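Local structure of K Homology domain-containing protein (Aeropyrum pernix, 1TUA) at residues A[26-38]-A[49-63]. The protein is of unknown function but carries KH domains and probably binds RNA. Sequence-based numbering, arbitrary orientation.
Sequences KAEIMRRTGTVIT and EPEAEGIPPVNLMKA
The methyl of Ala63 packs over Thr33 and Thr35, its CB 3.8 Å from Thr33 OG1, in a type I KH fold, where helices 26-33 and 57-63 run nearly antiparallel (163°) beside a hairpin whose strands pair at Val36 and Glu49. The two threonine hydroxyls form a short hydrogen-bonded chain, Thr35 OG1 donating to Thr33 OG1 and that hydroxyl donating to Ile29 O at 2.7 Å. Thr33 holds OG1 between its backbone N and carbonyl carbon (chi1 58°), which turns it back to its own helix, and its N and OG1 grip Ile29 O from opposite faces of the carbonyl plane. With an alanine in place of Thr33, the Thr35 hydroxyl would probably lose its acceptor and Ile29 O one of its two donors. Where helix 26-33 ends, Thr33 O accepts from Asn59 ND2 at 2.9 Å; the oxygen lies near the amide plane of Asn59, whereas the donor stands above the carbonyl plane of Thr33. Gly34, with positive phi, then turns the chain into the strand, and Ile55 CG1 packs 3.5 Å from Gly34 O. Gly34 O accepts from Glu51 N at 3.0 Å, while a water lies 2.7 Å from Glu51 OE1 and 2.8 Å from Thr35 O.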
loop_
_atom_site.group_PDB
_atom_site.type_symbol
_atom_site.label_atom_id
_atom_site.label_comp_id
_atom_site.label_asym_id
_atom_site.label_seq_id
_atom_site.Cartn_x
_atom_site.Cartn_y
_atom_site.Cartn_z
ATOM N N LYS A 26 -14.746 -6.964 6.016
ATOM C CA LYS A 26 -14.170 -8.297 5.876
ATOM C C LYS A 26 -15.098 -9.161 5.023
ATOM O O LYS A 26 -14.635 -10.023 4.277
ATOM C CB LYS A 26 -13.921 -8.958 7.237
ATOM C CG LYS A 26 -15.149 -9.419 7.964
ATOM C CD LYS A 26 -14.775 -10.375 9.086
ATOM C CE LYS A 26 -16.018 -10.984 9.700
ATOM N NZ LYS A 26 -15.689 -12.091 10.634
ATOM N N ALA A 27 -16.405 -8.924 5.119
ATOM C CA ALA A 27 -17.372 -9.686 4.325
ATOM C C ALA A 27 -17.141 -9.454 2.835
ATOM O O ALA A 27 -17.198 -10.390 2.045
ATOM C CB ALA A 27 -18.790 -9.286 4.685
ATOM N N GLU A 28 -16.889 -8.202 2.459
ATOM C CA GLU A 28 -16.650 -7.857 1.062
ATOM C C GLU A 28 -15.329 -8.457 0.581
ATOM O O GLU A 28 -15.236 -8.929 -0.557
ATOM C CB GLU A 28 -16.636 -6.334 0.891
ATOM C CG GLU A 28 -16.587 -5.851 -0.554
ATOM C CD GLU A 28 -17.696 -6.439 -1.419
ATOM O OE1 GLU A 28 -18.755 -6.833 -0.875
ATOM O OE2 GLU A 28 -17.516 -6.497 -2.654
ATOM N N ILE A 29 -14.304 -8.450 1.435
ATOM C CA ILE A 29 -13.024 -9.030 1.029
ATOM C C ILE A 29 -13.226 -10.524 0.780
ATOM O O ILE A 29 -12.754 -11.069 -0.221
ATOM C CB ILE A 29 -11.938 -8.853 2.110
ATOM C CG1 ILE A 29 -11.690 -7.368 2.360
ATOM C CG2 ILE A 29 -10.639 -9.516 1.647
ATOM C CD1 ILE A 29 -10.751 -7.096 3.521
ATOM N N MET A 30 -13.945 -11.177 1.691
ATOM C CA MET A 30 -14.228 -12.603 1.571
ATOM C C MET A 30 -15.007 -12.888 0.286
ATOM O O MET A 30 -14.683 -13.806 -0.464
ATOM C CB MET A 30 -15.044 -13.090 2.783
ATOM C CG MET A 30 -14.257 -13.219 4.096
ATOM S SD MET A 30 -15.285 -13.753 5.524
ATOM C CE MET A 30 -15.448 -12.287 6.333
ATOM N N ARG A 31 -16.036 -12.086 0.043
ATOM C CA ARG A 31 -16.898 -12.238 -1.125
ATOM C C ARG A 31 -16.167 -12.166 -2.459
ATOM O O ARG A 31 -16.409 -12.973 -3.353
ATOM C CB ARG A 31 -17.985 -11.163 -1.076
ATOM C CG ARG A 31 -19.002 -11.223 -2.187
ATOM C CD ARG A 31 -20.165 -10.295 -1.869
ATOM N NE ARG A 31 -20.720 -10.585 -0.546
ATOM C CZ ARG A 31 -20.622 -9.777 0.509
ATOM N NH1 ARG A 31 -19.992 -8.614 0.403
ATOM N NH2 ARG A 31 -21.152 -10.135 1.673
ATOM N N ARG A 32 -15.266 -11.201 -2.588
ATOM C CA ARG A 32 -14.526 -11.008 -3.833
ATOM C C ARG A 32 -13.364 -11.966 -4.084
ATOM O O ARG A 32 -12.951 -12.146 -5.234
ATOM C CB ARG A 32 -14.033 -9.561 -3.902
ATOM C CG ARG A 32 -15.188 -8.576 -3.998
ATOM C CD ARG A 32 -14.741 -7.130 -4.042
ATOM N NE ARG A 32 -13.891 -6.845 -5.192
ATOM C CZ ARG A 32 -13.490 -5.622 -5.532
ATOM N NH1 ARG A 32 -13.873 -4.571 -4.810
ATOM N NH2 ARG A 32 -12.694 -5.451 -6.585
ATOM N N THR A 33 -12.855 -12.589 -3.022
ATOM C CA THR A 33 -11.713 -13.500 -3.134
ATOM C C THR A 33 -11.994 -14.979 -2.856
ATOM O O THR A 33 -11.170 -15.834 -3.176
ATOM C CB THR A 33 -10.573 -13.059 -2.198
ATOM O OG1 THR A 33 -11.057 -13.027 -0.850
ATOM C CG2 THR A 33 -10.053 -11.678 -2.591
ATOM N N GLY A 34 -13.142 -15.287 -2.261
ATOM C CA GLY A 34 -13.450 -16.678 -1.963
ATOM C C GLY A 34 -12.649 -17.165 -0.767
ATOM O O GLY A 34 -12.227 -18.324 -0.699
ATOM N N THR A 35 -12.434 -16.266 0.186
ATOM C CA THR A 35 -11.688 -16.604 1.385
ATOM C C THR A 35 -12.577 -16.504 2.611
ATOM O O THR A 35 -13.712 -16.023 2.539
ATOM C CB THR A 35 -10.483 -15.648 1.595
ATOM O OG1 THR A 35 -10.949 -14.293 1.663
ATOM C CG2 THR A 35 -9.475 -15.792 0.453
ATOM N N VAL A 36 -12.050 -16.992 3.732
ATOM C CA VAL A 36 -12.732 -16.928 5.008
ATOM C C VAL A 36 -11.759 -16.197 5.927
ATOM O O VAL A 36 -10.605 -16.602 6.083
ATOM C CB VAL A 36 -13.039 -18.323 5.564
ATOM C CG1 VAL A 36 -13.716 -18.196 6.929
ATOM C CG2 VAL A 36 -13.927 -19.079 4.582
ATOM N N ILE A 37 -12.222 -15.103 6.511
ATOM C CA ILE A 37 -11.381 -14.306 7.377
ATOM C C ILE A 37 -11.892 -14.363 8.809
ATOM O O ILE A 37 -13.052 -14.053 9.081
ATOM C CB ILE A 37 -11.356 -12.842 6.895
ATOM C CG1 ILE A 37 -10.820 -12.784 5.467
ATOM C CG2 ILE A 37 -10.496 -11.999 7.818
ATOM C CD1 ILE A 37 -10.836 -11.388 4.861
ATOM N N THR A 38 -11.020 -14.772 9.719
ATOM C CA THR A 38 -11.387 -14.863 11.122
ATOM C C THR A 38 -10.575 -13.831 11.898
ATOM O O THR A 38 -9.381 -13.633 11.645
ATOM C CB THR A 38 -11.125 -16.276 11.668
ATOM O OG1 THR A 38 -9.740 -16.592 11.515
ATOM C CG2 THR A 38 -11.943 -17.297 10.899
ATOM N N GLU A 49 -8.020 -17.573 5.154
ATOM C CA GLU A 49 -7.990 -18.940 4.648
ATOM C C GLU A 49 -8.841 -19.055 3.393
ATOM O O GLU A 49 -9.757 -18.267 3.180
ATOM C CB GLU A 49 -8.595 -19.916 5.656
ATOM C CG GLU A 49 -8.059 -19.870 7.057
ATOM C CD GLU A 49 -8.855 -20.796 7.957
ATOM O OE1 GLU A 49 -10.102 -20.729 7.907
ATOM O OE2 GLU A 49 -8.244 -21.587 8.705
ATOM N N PRO A 50 -8.553 -20.053 2.548
ATOM C CA PRO A 50 -9.353 -20.222 1.333
ATOM C C PRO A 50 -10.649 -20.927 1.750
ATOM O O PRO A 50 -10.653 -21.683 2.727
ATOM C CB PRO A 50 -8.465 -21.105 0.458
ATOM C CG PRO A 50 -7.762 -21.970 1.472
ATOM C CD PRO A 50 -7.406 -20.982 2.567
ATOM N N GLU A 51 -11.747 -20.679 1.042
ATOM C CA GLU A 51 -13.009 -21.335 1.392
ATOM C C GLU A 51 -13.021 -22.781 0.883
ATOM O O GLU A 51 -13.776 -23.614 1.387
ATOM C CB GLU A 51 -14.200 -20.562 0.813
ATOM C CG GLU A 51 -14.260 -20.531 -0.707
ATOM C CD GLU A 51 -15.407 -19.678 -1.240
ATOM O OE1 GLU A 51 -15.925 -18.817 -0.497
ATOM O OE2 GLU A 51 -15.781 -19.854 -2.417
ATOM N N ALA A 52 -12.178 -23.064 -0.111
ATOM C CA ALA A 52 -12.055 -24.398 -0.719
ATOM C C ALA A 52 -10.599 -24.600 -1.153
ATOM O O ALA A 52 -9.897 -23.621 -1.407
ATOM C CB ALA A 52 -12.992 -24.514 -1.925
ATOM N N GLU A 53 -10.143 -25.852 -1.262
ATOM C CA GLU A 53 -8.739 -26.110 -1.628
ATOM C C GLU A 53 -8.309 -25.554 -2.978
ATOM O O GLU A 53 -7.139 -25.187 -3.164
ATOM C CB GLU A 53 -8.411 -27.611 -1.604
ATOM C CG GLU A 53 -6.904 -27.873 -1.730
ATOM C CD GLU A 53 -6.547 -29.345 -1.846
ATOM O OE1 GLU A 53 -7.178 -30.174 -1.157
ATOM O OE2 GLU A 53 -5.620 -29.670 -2.617
ATOM N N GLY A 54 -9.257 -25.492 -3.907
ATOM C CA GLY A 54 -8.980 -24.997 -5.243
ATOM C C GLY A 54 -8.881 -23.488 -5.401
ATOM O O GLY A 54 -8.666 -23.017 -6.514
ATOM N N ILE A 55 -9.053 -22.728 -4.318
ATOM C CA ILE A 55 -8.935 -21.266 -4.396
ATOM C C ILE A 55 -7.441 -21.010 -4.638
ATOM O O ILE A 55 -6.599 -21.499 -3.891
ATOM C CB ILE A 55 -9.400 -20.592 -3.069
ATOM C CG1 ILE A 55 -10.913 -20.769 -2.899
ATOM C CG2 ILE A 55 -9.019 -19.114 -3.052
ATOM C CD1 ILE A 55 -11.742 -20.056 -3.935
ATOM N N PRO A 56 -7.090 -20.248 -5.685
ATOM C CA PRO A 56 -5.671 -20.004 -5.944
ATOM C C PRO A 56 -4.947 -19.139 -4.922
ATOM O O PRO A 56 -5.565 -18.339 -4.218
ATOM C CB PRO A 56 -5.681 -19.385 -7.338
ATOM C CG PRO A 56 -6.937 -18.592 -7.323
ATOM C CD PRO A 56 -7.929 -19.544 -6.674
ATOM N N PRO A 57 -3.616 -19.305 -4.821
ATOM C CA PRO A 57 -2.766 -18.551 -3.896
ATOM C C PRO A 57 -2.936 -17.048 -4.058
ATOM O O PRO A 57 -2.974 -16.321 -3.072
ATOM C CB PRO A 57 -1.361 -19.000 -4.276
ATOM C CG PRO A 57 -1.581 -20.417 -4.668
ATOM C CD PRO A 57 -2.830 -20.337 -5.519
ATOM N N VAL A 58 -3.042 -16.581 -5.300
ATOM C CA VAL A 58 -3.196 -15.146 -5.543
ATOM C C VAL A 58 -4.433 -14.568 -4.843
ATOM O O VAL A 58 -4.402 -13.442 -4.355
ATOM C CB VAL A 58 -3.253 -14.840 -7.066
ATOM C CG1 VAL A 58 -4.479 -15.480 -7.688
ATOM C CG2 VAL A 58 -3.241 -13.333 -7.301
ATOM N N ASN A 59 -5.518 -15.336 -4.785
ATOM C CA ASN A 59 -6.738 -14.869 -4.124
ATOM C C ASN A 59 -6.512 -14.718 -2.634
ATOM O O ASN A 59 -6.942 -13.737 -2.028
ATOM C CB ASN A 59 -7.888 -15.850 -4.351
ATOM C CG ASN A 59 -8.518 -15.700 -5.718
ATOM O OD1 ASN A 59 -7.823 -15.450 -6.706
ATOM N ND2 ASN A 59 -9.843 -15.862 -5.786
ATOM N N LEU A 60 -5.833 -15.705 -2.052
ATOM C CA LEU A 60 -5.532 -15.711 -0.624
ATOM C C LEU A 60 -4.545 -14.592 -0.271
ATOM O O LEU A 60 -4.746 -13.834 0.683
ATOM C CB LEU A 60 -4.935 -17.065 -0.238
ATOM C CG LEU A 60 -4.739 -17.320 1.254
ATOM C CD1 LEU A 60 -6.096 -17.506 1.927
ATOM C CD2 LEU A 60 -3.889 -18.559 1.446
ATOM N N MET A 61 -3.484 -14.494 -1.062
ATOM C CA MET A 61 -2.459 -13.487 -0.850
ATOM C C MET A 61 -2.991 -12.058 -0.997
ATOM O O MET A 61 -2.706 -11.199 -0.164
ATOM C CB MET A 61 -1.285 -13.761 -1.806
ATOM C CG MET A 61 -0.556 -15.078 -1.484
ATOM S SD MET A 61 0.645 -15.649 -2.727
ATOM C CE MET A 61 1.870 -14.430 -2.578
ATOM N N LYS A 62 -3.780 -11.793 -2.034
ATOM C CA LYS A 62 -4.316 -10.440 -2.211
ATOM C C LYS A 62 -5.311 -10.085 -1.107
ATOM O O LYS A 62 -5.387 -8.937 -0.682
ATOM C CB LYS A 62 -4.960 -10.293 -3.591
ATOM C CG LYS A 62 -3.940 -10.230 -4.720
ATOM C CD LYS A 62 -4.599 -9.951 -6.067
ATOM C CE LYS A 62 -3.555 -9.642 -7.138
ATOM N NZ LYS A 62 -2.835 -8.359 -6.876
ATOM N N ALA A 63 -6.080 -11.068 -0.646
ATOM C CA ALA A 63 -7.028 -10.832 0.440
ATOM C C ALA A 63 -6.226 -10.362 1.660
ATOM O O ALA A 63 -6.615 -9.414 2.354
ATOM C CB ALA A 63 -7.785 -12.124 0.774
HETATM O O HOH W 1 -16.074 -16.844 1.328
#